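Local atomic coordinates of SusD-like carbohydrate binding protein (Bacteroides vulgatus, PDB entry 3LEW), a protein that probably binds carbohydrate at the bacterial outer membrane, as in other SusD-family proteins, and is likely to take part in nutrient uptake. Residues 28-31 with 32-36; 47-50 with 51-54; 130-133 with 134-138. All blocks are in the same frame, centred on the assembly; numbering follows the deposited sequence. Where two conformers were deposited one is given.

Contact 1: 28-31 with 32-36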
ATOM      1  N   GLY A  28     -13.697 -16.335   1.156  1.00 16.28           N
ATOM      2  CA  GLY A  28     -13.158 -16.539   2.515  1.00 16.31           C
ATOM      3  C   GLY A  28     -11.692 -16.114   2.626  1.00 15.62           C
ATOM      4  O   GLY A  28     -11.282 -15.454   3.614  1.00 16.32           O
ATOM      5  N   GLY A  29     -10.892 -16.473   1.616  1.00 14.85           N
ATOM      6  CA  GLY A  29      -9.508 -16.019   1.493  1.00 14.54           C
ATOM      7  C   GLY A  29      -9.391 -14.502   1.524  1.00 14.86           C
ATOM      8  O   GLY A  29      -8.513 -13.932   2.190  1.00 13.78           O
ATOM      9  N   TRP A  30     -10.252 -13.832   0.750  1.00 15.47           N
ATOM     10  CA  TRP A  30     -10.250 -12.361   0.685  1.00 15.63           C
ATOM     11  C   TRP A  30     -10.533 -11.787   2.080  1.00 15.87           C
ATOM     12  O   TRP A  30      -9.812 -10.902   2.584  1.00 14.24           O
ATOM     13  CB  TRP A  30     -11.300 -11.854  -0.320  1.00 16.29           C
ATOM     14  CG  TRP A  30     -11.330 -10.343  -0.322  1.00 15.27           C
ATOM     15  CD1 TRP A  30     -12.233  -9.548   0.287  1.00 16.37           C
ATOM     16  CD2 TRP A  30     -10.338  -9.494  -0.879  1.00 13.33           C
ATOM     17  NE1 TRP A  30     -11.902  -8.221   0.113  1.00 16.98           N
ATOM     18  CE2 TRP A  30     -10.736  -8.152  -0.604  1.00 15.21           C
ATOM     19  CE3 TRP A  30      -9.155  -9.721  -1.608  1.00 16.00           C
ATOM     20  CZ2 TRP A  30      -9.988  -7.045  -1.043  1.00 16.98           C
ATOM     21  CZ3 TRP A  30      -8.415  -8.632  -2.035  1.00 15.43           C
ATOM     22  CH2 TRP A  30      -8.842  -7.297  -1.742  1.00 16.82           C
ATOM     23  N   ASN A  31     -11.601 -12.279   2.709  1.00 15.71           N
ATOM     24  CA  ASN A  31     -11.979 -11.884   4.071  0.50 16.28           C
ATOM     25  C   ASN A  31     -10.798 -12.078   5.036  1.00 16.00           C
ATOM     26  O   ASN A  31     -10.468 -11.220   5.847  1.00 15.79           O
ATOM     27  CB  ASN A  31     -13.175 -12.710   4.560  0.50 16.57           C
ATOM     28  CG  ASN A  31     -13.890 -12.067   5.734  0.50 19.98           C
ATOM     29  OD1 ASN A  31     -14.614 -11.082   5.565  0.50 24.88           O
ATOM     30  ND2 ASN A  31     -13.706 -12.625   6.921  0.50 22.54           N
ATOM     31  N   TYR A  32     -10.171 -13.251   4.958  1.00 15.21           N
ATOM     32  CA  TYR A  32      -9.043 -13.521   5.845  1.00 14.07           C
ATOM     33  C   TYR A  32      -7.915 -12.516   5.640  1.00 13.11           C
ATOM     34  O   TYR A  32      -7.326 -12.048   6.631  1.00 13.99           O
ATOM     35  CB  TYR A  32      -8.513 -14.961   5.605  1.00 13.88           C
ATOM     36  CG  TYR A  32      -7.511 -15.420   6.611  1.00 13.03           C
ATOM     37  CD1 TYR A  32      -7.910 -15.834   7.875  1.00 16.31           C
ATOM     38  CD2 TYR A  32      -6.171 -15.497   6.305  1.00 16.09           C
ATOM     39  CE1 TYR A  32      -6.971 -16.252   8.825  1.00 18.79           C
ATOM     40  CE2 TYR A  32      -5.247 -15.914   7.253  1.00 17.24           C
ATOM     41  CZ  TYR A  32      -5.661 -16.286   8.504  1.00 18.98           C
ATOM     42  OH  TYR A  32      -4.712 -16.721   9.427  1.00 21.90           O
ATOM     43  N   LEU A  33      -7.609 -12.184   4.370  1.00 12.56           N
ATOM     44  CA  LEU A  33      -6.553 -11.242   4.042  1.00 12.11           C
ATOM     45  C   LEU A  33      -6.820  -9.885   4.669  1.00 13.49           C
ATOM     46  O   LEU A  33      -5.914  -9.271   5.197  1.00 14.27           O
ATOM     47  CB  LEU A  33      -6.457 -11.082   2.536  1.00 12.74           C
ATOM     48  CG  LEU A  33      -5.458 -10.131   1.994  1.00 13.74           C
ATOM     49  CD1 LEU A  33      -4.040 -10.531   2.435  1.00 15.59           C
ATOM     50  CD2 LEU A  33      -5.539 -10.043   0.422  1.00 15.64           C
HETATM   51  N   MSE A  34      -8.075  -9.460   4.566  1.00 12.91           N
HETATM   52  CA  MSE A  34      -8.467  -8.087   4.977  1.00 13.68           C
HETATM   53  C   MSE A  34      -8.817  -7.894   6.420  1.00 14.14           C
HETATM   54  O   MSE A  34      -8.574  -6.775   7.003  1.00 14.46           O
HETATM   55  CB  MSE A  34      -9.587  -7.583   4.075  1.00 15.90           C
HETATM   56  CG  MSE A  34      -9.222  -7.459   2.613  1.00 16.20           C
HETATM   57 SE   MSE A  34      -7.783  -6.124   2.305  0.75 18.07          SE
HETATM   58  CE  MSE A  34      -8.317  -4.619   3.262  1.00 23.61           C
ATOM     59  N   GLU A  35      -9.333  -8.935   7.049  1.00 13.52           N
ATOM     60  CA  GLU A  35      -9.963  -8.823   8.364  1.00 14.63           C
ATOM     61  C   GLU A  35      -9.182  -9.391   9.540  1.00 15.07           C
ATOM     62  O   GLU A  35      -9.577  -9.158  10.697  1.00 14.36           O
ATOM     63  CB  GLU A  35     -11.332  -9.504   8.342  1.00 15.31           C
ATOM     64  CG  GLU A  35     -12.385  -8.807   7.532  1.00 14.45           C
ATOM     65  CD  GLU A  35     -12.914  -7.530   8.222  1.00 15.74           C
ATOM     66  OE1 GLU A  35     -13.569  -7.634   9.286  1.00 19.24           O
ATOM     67  OE2 GLU A  35     -12.656  -6.434   7.719  1.00 18.72           O
ATOM     68  N   THR A  36      -8.115 -10.156   9.290  1.00 14.30           N
ATOM     69  CA  THR A  36      -7.506 -10.907  10.381  1.00 14.19           C
ATOM     70  C   THR A  36      -6.568 -10.026  11.225  1.00 14.75           C
ATOM     71  O   THR A  36      -5.598  -9.499  10.724  1.00 13.92           O
ATOM     72  CB  THR A  36      -6.722 -12.116   9.805  1.00 14.04           C
ATOM     73  OG1 THR A  36      -7.657 -12.910   9.058  1.00 13.97           O
ATOM     74  CG2 THR A  36      -6.076 -12.944  10.919  1.00 15.02           C
TER
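Trp30 and Met34, one helical turn apart, lie side by side and point the same way, and their contact is the main one between side chains here. CG of Met34, a selenomethionine, sits over one face of the indole, 3.6 Å from Trp30 CE2 and displaced toward the rim, a CH-pi contact with the five-membered ring. Its SE follows obliquely, 4.6 Å from the centroid of the six-membered ring. With CG anti to the backbone N (chi1 177°), the Trp30 indole is set beside its own carbonyl carbon and leans along the helix toward Met34, which folds twice, at chi2 and chi3, to run along the ring; a flexible, polarisable chain suits this task. Leu33 crosses the indole obliquely, its CD2 4.0 Å from Trp30 CZ3.

Asn31 and Glu35 meet on another side of the helix, where the firm link is Glu35 N to Asn31 O at 2.8 Å. The Asn31 amide is modelled in two positions, in one of which OD1 approaches Glu35 CG. The carboxylate itself turns to Gln260, His258 and the backbone N atoms of Asn266 and Ala267, which satisfy its buried oxygens.

At the helix end Thr36 OG1 donates to Tyr32 O at 2.6 Å, in the carbonyl plane on a lone pair, and also lies over one face of the Tyr32 ring. The Trp30–Met34 pair is a Met-aromatic contact between residues i and i+4, on the last turns of helix 19-35.

Contact 2: 47-50 with 51-54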
ATOM      1  N   ALA A  47      -2.586  -3.350   7.863  1.00 15.52           N
ATOM      2  CA  ALA A  47      -1.439  -3.184   8.729  1.00 15.61           C
ATOM      3  C   ALA A  47      -0.113  -3.050   7.985  1.00 15.82           C
ATOM      4  O   ALA A  47       0.758  -2.255   8.403  1.00 14.44           O
ATOM      5  CB  ALA A  47      -1.362  -4.308   9.823  1.00 14.88           C
HETATM    6  N   MSE A  48       0.102  -3.837   6.931  1.00 16.89           N
HETATM    7  CA  MSE A  48       1.320  -3.665   6.151  1.00 17.39           C
HETATM    8  C   MSE A  48       1.344  -2.317   5.397  1.00 16.51           C
HETATM    9  O   MSE A  48       2.380  -1.654   5.353  1.00 15.08           O
HETATM   10  CB  MSE A  48       1.514  -4.841   5.201  1.00 17.19           C
HETATM   11  CG  MSE A  48       1.993  -6.126   5.947  1.00 18.42           C
HETATM   12 SE   MSE A  48       0.513  -7.237   6.456  0.75 18.84          SE
HETATM   13  CE  MSE A  48       0.109  -7.920   4.902  1.00 20.20           C
ATOM     14  N   LEU A  49       0.192  -1.873   4.894  1.00 14.44           N
ATOM     15  CA  LEU A  49       0.114  -0.559   4.220  1.00 14.20           C
ATOM     16  C   LEU A  49       0.478   0.542   5.213  1.00 13.99           C
ATOM     17  O   LEU A  49       1.214   1.496   4.903  1.00 15.37           O
ATOM     18  CB  LEU A  49      -1.287  -0.331   3.682  1.00 14.31           C
ATOM     19  CG  LEU A  49      -1.738  -1.370   2.637  1.00 14.97           C
ATOM     20  CD1 LEU A  49      -3.126  -0.953   2.127  1.00 16.31           C
ATOM     21  CD2 LEU A  49      -0.786  -1.487   1.444  1.00 16.61           C
ATOM     22  N   ARG A  50      -0.001   0.399   6.465  1.00 13.35           N
ATOM     23  CA  ARG A  50       0.317   1.390   7.480  1.00 13.07           C
ATOM     24  C   ARG A  50       1.806   1.364   7.846  1.00 12.59           C
ATOM     25  O   ARG A  50       2.449   2.424   7.935  1.00 13.73           O
ATOM     26  CB  ARG A  50      -0.588   1.204   8.746  1.00 14.02           C
ATOM     27  CG  ARG A  50      -1.866   2.045   8.791  1.00 13.22           C
ATOM     28  CD  ARG A  50      -2.950   1.648   7.772  1.00 13.00           C
ATOM     29  NE  ARG A  50      -2.702   2.232   6.444  1.00 13.93           N
ATOM     30  CZ  ARG A  50      -3.438   1.994   5.369  1.00 18.45           C
ATOM     31  NH1 ARG A  50      -4.451   1.109   5.389  1.00 18.70           N
ATOM     32  NH2 ARG A  50      -3.161   2.635   4.238  1.00 17.34           N
ATOM     33  N   ALA A  51       2.368   0.175   8.041  1.00 12.96           N
ATOM     34  CA  ALA A  51       3.797   0.024   8.267  1.00 12.66           C
ATOM     35  C   ALA A  51       4.592   0.713   7.173  1.00 12.94           C
ATOM     36  O   ALA A  51       5.557   1.432   7.463  1.00 14.56           O
ATOM     37  CB  ALA A  51       4.205  -1.488   8.368  1.00 12.09           C
ATOM     38  N   ASN A  52       4.170   0.505   5.930  1.00 13.21           N
ATOM     39  CA  ASN A  52       4.851   1.049   4.766  1.00 15.16           C
ATOM     40  C   ASN A  52       4.975   2.567   4.788  1.00 15.62           C
ATOM     41  O   ASN A  52       5.979   3.105   4.368  1.00 17.54           O
ATOM     42  CB  ASN A  52       4.212   0.605   3.444  1.00 15.16           C
ATOM     43  CG  ASN A  52       4.365  -0.916   3.183  1.00 17.62           C
ATOM     44  OD1 ASN A  52       5.092  -1.619   3.929  1.00 15.87           O
ATOM     45  ND2 ASN A  52       3.578  -1.438   2.219  1.00 17.08           N
ATOM     46  N   ASP A  53       3.941   3.245   5.246  1.00 14.59           N
ATOM     47  CA  ASP A  53       3.985   4.688   5.363  1.00 14.69           C
ATOM     48  C   ASP A  53       4.719   5.164   6.587  1.00 13.83           C
ATOM     49  O   ASP A  53       5.387   6.195   6.528  1.00 14.21           O
ATOM     50  CB  ASP A  53       2.545   5.263   5.298  1.00 15.89           C
ATOM     51  CG  ASP A  53       1.939   5.120   3.913  1.00 17.78           C
ATOM     52  OD1 ASP A  53       2.680   5.224   2.889  1.00 17.03           O
ATOM     53  OD2 ASP A  53       0.715   4.923   3.829  1.00 18.43           O
ATOM     54  N   ALA A  54       4.608   4.447   7.717  1.00 12.66           N
ATOM     55  CA  ALA A  54       5.376   4.781   8.900  1.00 13.54           C
ATOM     56  C   ALA A  54       6.876   4.701   8.608  1.00 13.47           C
ATOM     57  O   ALA A  54       7.674   5.434   9.182  1.00 14.17           O
ATOM     58  CB  ALA A  54       4.993   3.838  10.103  1.00 13.03           C
TER
HETATM   59  O   HOH W   1      -0.808   4.390   6.039  1.00 17.30           O
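Helix 46-54 is a short, buried helix, and this contact spans its successive turns, with a water between Arg50 and Asp53 at i and i+3. Water 1 accepts from Arg50 NE at 2.9 Å and appears to donate to Asp53 OD2, an end less certain because OD2 is crowded in the model. The water lies in the guanidinium plane, at the edge, while Leu49 CB packs 3.5 Å above the centre of one face. The Arg50 chain bends at chi2 (69°) and again at chi3 (-83°), which turns the flat group back over its neighbour. Arg50 NH2 and Asp53 OD2 are too far apart for a salt bridge; the opposite charges are likely to attract at a distance.

The long arginine reaches Gln270 and Gly404 O, while the short aspartate accepts from Ser408 OG at the start of helix 408-414.

With CG beside its own backbone N (chi1 -67°), the Asn52 amide is brought next to Met48 O, CG lying 3.0 Å away. Its OD1 and ND2 pair with Tyr470 OH and Gly406 O respectively. The backbone turns are helical, though Asp53 N to Leu49 O is longer, at 3.3 Å, and shared with a weak bond to Arg50 O.

Ala51 and Ala54 both touch His70 of helix 68-71, where a small side chain probably allows the close approach. Met48 and Ala51 touch helix 81-103, and Asn52 packs against helix 408-414.

Contact 3: 130-133 with 134-138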
ATOM      1  N   LEU A 130       3.136 -10.180  -5.683  1.00 13.64           N
ATOM      2  CA  LEU A 130       3.605  -8.795  -5.817  1.00 13.86           C
ATOM      3  C   LEU A 130       3.981  -8.213  -4.448  1.00 15.06           C
ATOM      4  O   LEU A 130       4.991  -7.525  -4.287  1.00 14.08           O
ATOM      5  CB  LEU A 130       2.573  -7.905  -6.490  1.00 14.14           C
ATOM      6  CG  LEU A 130       2.866  -6.411  -6.594  1.00 14.74           C
ATOM      7  CD1 LEU A 130       4.164  -6.211  -7.389  1.00 16.44           C
ATOM      8  CD2 LEU A 130       1.710  -5.655  -7.266  1.00 16.68           C
ATOM      9  N   HIS A 131       3.167  -8.495  -3.435  1.00 15.30           N
ATOM     10  CA  HIS A 131       3.505  -8.112  -2.064  1.00 14.77           C
ATOM     11  C   HIS A 131       4.867  -8.659  -1.613  1.00 14.52           C
ATOM     12  O   HIS A 131       5.741  -7.919  -1.109  1.00 14.37           O
ATOM     13  CB  HIS A 131       2.440  -8.593  -1.105  1.00 14.57           C
ATOM     14  CG  HIS A 131       2.779  -8.332   0.335  1.00 15.89           C
ATOM     15  ND1 HIS A 131       2.861  -7.055   0.865  1.00 20.38           N
ATOM     16  CD2 HIS A 131       3.044  -9.184   1.355  1.00 19.67           C
ATOM     17  CE1 HIS A 131       3.202  -7.134   2.145  1.00 20.13           C
ATOM     18  NE2 HIS A 131       3.299  -8.416   2.474  1.00 16.92           N
ATOM     19  N   LEU A 132       5.066  -9.957  -1.838  1.00 14.12           N
ATOM     20  CA  LEU A 132       6.313 -10.603  -1.454  1.00 14.20           C
ATOM     21  C   LEU A 132       7.480  -9.996  -2.219  1.00 14.01           C
ATOM     22  O   LEU A 132       8.498  -9.590  -1.594  1.00 13.57           O
ATOM     23  CB  LEU A 132       6.216 -12.123  -1.644  1.00 14.13           C
ATOM     24  CG  LEU A 132       5.273 -12.840  -0.666  1.00 15.74           C
ATOM     25  CD1 LEU A 132       4.899 -14.294  -1.156  1.00 14.01           C
ATOM     26  CD2 LEU A 132       5.842 -12.895   0.755  1.00 16.57           C
ATOM     27  N   ALA A 133       7.349  -9.863  -3.545  1.00 13.32           N
ATOM     28  CA  ALA A 133       8.429  -9.359  -4.377  1.00 13.60           C
ATOM     29  C   ALA A 133       8.846  -7.931  -4.019  1.00 13.59           C
ATOM     30  O   ALA A 133      10.016  -7.600  -4.033  1.00 15.40           O
ATOM     31  CB  ALA A 133       8.028  -9.402  -5.855  1.00 13.32           C
ATOM     32  N   SER A 134       7.859  -7.094  -3.721  1.00 14.15           N
ATOM     33  CA  SER A 134       8.101  -5.654  -3.509  1.00 14.87           C
ATOM     34  C   SER A 134       8.576  -5.281  -2.120  1.00 15.23           C
ATOM     35  O   SER A 134       9.064  -4.156  -1.950  1.00 16.17           O
ATOM     36  CB  SER A 134       6.848  -4.838  -3.878  1.00 15.16           C
ATOM     37  OG  SER A 134       5.712  -5.164  -3.085  1.00 16.90           O
ATOM     38  N   CYS A 135       8.426  -6.157  -1.116  1.00 14.65           N
ATOM     39  CA  CYS A 135       8.730  -5.892   0.293  0.50 14.62           C
ATOM     40  C   CYS A 135       9.875  -6.732   0.900  1.00 14.87           C
ATOM     41  O   CYS A 135      10.437  -6.362   1.897  1.00 14.77           O
ATOM     42  CB  CYS A 135       7.491  -6.201   1.135  0.50 14.34           C
ATOM     43  SG  CYS A 135       6.133  -5.041   0.907  0.50 15.25           S
ATOM     44  N   TYR A 136      10.139  -7.916   0.340  1.00 13.52           N
ATOM     45  CA  TYR A 136      11.081  -8.887   0.937  1.00 13.16           C
ATOM     46  C   TYR A 136      12.478  -8.939   0.296  1.00 13.87           C
ATOM     47  O   TYR A 136      13.335  -9.776   0.684  1.00 13.42           O
ATOM     48  CB  TYR A 136      10.457 -10.301   0.927  1.00 12.49           C
ATOM     49  CG  TYR A 136       9.363 -10.503   1.946  1.00 12.46           C
ATOM     50  CD1 TYR A 136       8.100  -9.888   1.809  1.00 12.41           C
ATOM     51  CD2 TYR A 136       9.605 -11.219   3.098  1.00 13.00           C
ATOM     52  CE1 TYR A 136       7.068 -10.042   2.766  1.00 12.31           C
ATOM     53  CE2 TYR A 136       8.604 -11.370   4.059  1.00 14.49           C
ATOM     54  CZ  TYR A 136       7.341 -10.760   3.887  1.00 12.21           C
ATOM     55  OH  TYR A 136       6.415 -10.960   4.829  1.00 14.36           O
ATOM     56  N   SER A 137      12.711  -8.066  -0.676  1.00 14.20           N
ATOM     57  CA  SER A 137      13.995  -7.971  -1.346  1.00 14.66           C
ATOM     58  C   SER A 137      14.208  -6.508  -1.749  1.00 13.53           C
ATOM     59  O   SER A 137      13.252  -5.739  -1.934  1.00 12.70           O
ATOM     60  CB  SER A 137      14.002  -8.789  -2.624  1.00 15.61           C
ATOM     61  OG  SER A 137      13.630 -10.162  -2.471  1.00 16.88           O
ATOM     62  N   PHE A 138      15.462  -6.140  -1.916  1.00 13.64           N
ATOM     63  CA  PHE A 138      15.793  -4.864  -2.553  1.00 13.24           C
ATOM     64  C   PHE A 138      15.382  -4.893  -4.036  1.00 13.85           C
ATOM     65  O   PHE A 138      14.953  -5.947  -4.583  1.00 13.81           O
ATOM     66  CB  PHE A 138      17.292  -4.520  -2.403  1.00 14.01           C
ATOM     67  CG  PHE A 138      17.727  -4.377  -0.976  1.00 12.01           C
ATOM     68  CD1 PHE A 138      17.128  -3.424  -0.155  1.00 12.29           C
ATOM     69  CD2 PHE A 138      18.712  -5.195  -0.447  1.00 13.20           C
ATOM     70  CE1 PHE A 138      17.526  -3.259   1.155  1.00 13.84           C
ATOM     71  CE2 PHE A 138      19.111  -5.062   0.876  1.00 13.93           C
ATOM     72  CZ  PHE A 138      18.529  -4.068   1.670  1.00 13.36           C
TER
HETATM   73  O   HOH W   2      11.891  -5.725  -4.412  1.00 15.17           O
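The Tyr136 ring has Leu132 CD2 over one face and His131 NE2 at its edge, near the ring plane. The leucine methyl stands 3.7 Å above the plane, displaced toward the rim, and makes a CH-pi contact 23° off the ring normal. From the histidine, NE2 comes to 4.1 Å from Tyr136 CE1, the two side chains crossing at a slant. In the given conformer of Cys135, one of two modelled, SG meets the His131 ring obliquely.

The imidazole is placed by a first torsion that sets its CG anti to the backbone N (chi1 175°), turning the ring along the helix toward Tyr136. His131 NE2 and Tyr136 OH are both hydrogen-bonded to Ser86 OG, which links the two rings at their polar ends. A phenylalanine in place of Tyr136 would probably leave Ser86 OG without one of its two ring-borne partners and this helix end with one tie fewer to helix 81-103.

Ser134 suits the buried turn because its hydroxyl finds an acceptor within the helix. OG donates to Leu130 O at 2.7 Å, and Ser134 N to the same oxygen at 3.0 Å; the two donors arrive from opposite faces of the carbonyl plane. Beyond it the helix loosens: Cys135 N makes weak bonds to His131 O and Leu132 O, while Tyr136 N bonds to Leu132 O at 3.0 Å. Water 2 lies 2.7 Å from Ala133 O and 2.8 Å from Ser137 O, where the chain turns away.

This end of helix 111-135 is enclosed on several sides. Leu132 packs on helix 81-103 at Trp87, Tyr91 and Ile94, Leu130 and Ser134 meet helices 170-187 and 202-215, and Ser137 OG reaches strand 147-149 through Val147 O.

How the contacts relate
Along the chain the contacts come in series. Contact 1 closes helix 19-35, contact 2 occupies the next helix, 46-54, and contact 3 ends helix 111-135. All three lie in the part of the chain related to starch-binding proteins of the SusD type. The centres of contact 1 and contact 2 are about 18 Å apart, those of contact 1 and contact 3 about 20 Å, and those of contact 2 and contact 3 about 14 Å. Contacts 2 and 3 touch, by packing of Met48 CE on His131 NE2 at 4.0 Å, whereas contact 1 touches neither. Helix 81-103 has side-chain contacts with all three, and Tyr470 with contacts 2 and 3. Three separate helices are thereby packed around a common neighbour within the helical N-terminal part of the chain.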